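Local coordinates for avirulence protein AVRPPH3 (Pseudomonas syringae pv. phaseolicola, PDB 1UKF) that acts as a papain-like cysteine protease of the peptidase C58 family, cleaving itself and serving as an avirulence effector in infected plant cells, at residues N15-C18 with A19-T23. Numbering follows the deposited sequence.
Sequences NNIC and AGLST
I17 and L21, one helical turn apart, lay their side chains obliquely over one another at the start of helix 18-27. I17 CG1 makes the close approach, 3.6 Å from L21 CD1, while I17 CD1 continues beside L21 CG. The I17 first torsion (48°) sets CG1 between its own N and carbonyl carbon, and the extended second torsion carries CD1 onward beside the leucine fork. Alongside this apolar contact, L21 N donates to I17 O (2.9 Å), nearly straight at 168°; I17, at the N-cap position, thus closes the first turn with its backbone carbonyl. I17 also packs on Q48 and H55 of helix 46-67.

C18 is the active-site cysteine of the Cys-His-Asp triad in this papain-like fold, at the N-terminal end of helix 18-27 as in papain; its side chain lies about 4 Å from that of H132 and about 7 Å from that of D147. Its CB points away from the helical turn that follows, with SG 3.6 Å from A19 N. The carbonyl of C18, by contrast, is gripped twice by S22: N at 2.8 Å and OG at 2.9 Å reach C18 O from opposite faces of its plane. With OG beside its own backbone N and anti to the carbonyl carbon, the hydroxyl reaches C18 O from above the plane, 37° out of it. One residue on, T23 repeats the pattern, its N and its OG1 (2.9 Å) both donating to A19 O, again from opposite faces. S22 packs against A135 and P148, and A19 touches H55 and Y58 of helix 46-67 and A133 of strand 130-139.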
# COMPACT_ATOMS: atom_id res chain seq x y z
N ASN A 15 7.91 -11.44 -7.32
CA ASN A 15 9.19 -11.44 -6.62
C ASN A 15 9.13 -10.99 -5.16
O ASN A 15 10.17 -10.78 -4.53
CB ASN A 15 10.20 -10.60 -7.39
CG ASN A 15 10.50 -11.16 -8.77
OD1 ASN A 15 10.90 -12.32 -8.90
ND2 ASN A 15 10.32 -10.35 -9.80
N ASN A 16 7.92 -10.82 -4.63
CA ASN A 16 7.74 -10.42 -3.23
C ASN A 16 8.53 -9.19 -2.81
O ASN A 16 9.33 -9.24 -1.88
CB ASN A 16 8.11 -11.59 -2.32
CG ASN A 16 7.20 -12.78 -2.50
OD1 ASN A 16 5.99 -12.69 -2.27
ND2 ASN A 16 7.76 -13.91 -2.93
N ILE A 17 8.29 -8.08 -3.51
CA ILE A 17 8.96 -6.83 -3.21
C ILE A 17 7.87 -5.75 -3.10
O ILE A 17 8.01 -4.65 -3.61
CB ILE A 17 9.96 -6.46 -4.34
CG1 ILE A 17 9.30 -6.62 -5.71
CG2 ILE A 17 11.19 -7.36 -4.24
CD1 ILE A 17 10.12 -6.03 -6.86
N CYS A 18 6.80 -6.10 -2.40
CA CYS A 18 5.65 -5.20 -2.25
C CYS A 18 5.90 -3.80 -1.70
O CYS A 18 5.38 -2.84 -2.26
CB CYS A 18 4.53 -5.89 -1.45
SG CYS A 18 5.00 -6.73 0.08
N ALA A 19 6.66 -3.67 -0.62
CA ALA A 19 6.92 -2.35 -0.07
C ALA A 19 7.66 -1.48 -1.08
O ALA A 19 7.34 -0.30 -1.25
CB ALA A 19 7.72 -2.46 1.23
N GLY A 20 8.66 -2.06 -1.75
CA GLY A 20 9.42 -1.32 -2.74
C GLY A 20 8.58 -0.92 -3.94
O GLY A 20 8.66 0.22 -4.40
N LEU A 21 7.78 -1.85 -4.46
CA LEU A 21 6.91 -1.56 -5.59
C LEU A 21 5.86 -0.51 -5.23
O LEU A 21 5.57 0.39 -6.02
CB LEU A 21 6.19 -2.83 -6.06
CG LEU A 21 7.05 -3.87 -6.79
CD1 LEU A 21 6.26 -5.16 -6.94
CD2 LEU A 21 7.48 -3.34 -8.15
N SER A 22 5.30 -0.62 -4.03
CA SER A 22 4.29 0.33 -3.58
C SER A 22 4.88 1.72 -3.46
O SER A 22 4.23 2.71 -3.80
CB SER A 22 3.70 -0.12 -2.24
OG SER A 22 2.94 -1.30 -2.41
N THR A 23 6.11 1.81 -2.97
CA THR A 23 6.75 3.11 -2.84
C THR A 23 7.08 3.68 -4.22
O THR A 23 6.92 4.89 -4.45
CB THR A 23 8.02 3.02 -1.97
OG1 THR A 23 7.67 2.53 -0.67
CG2 THR A 23 8.66 4.40 -1.80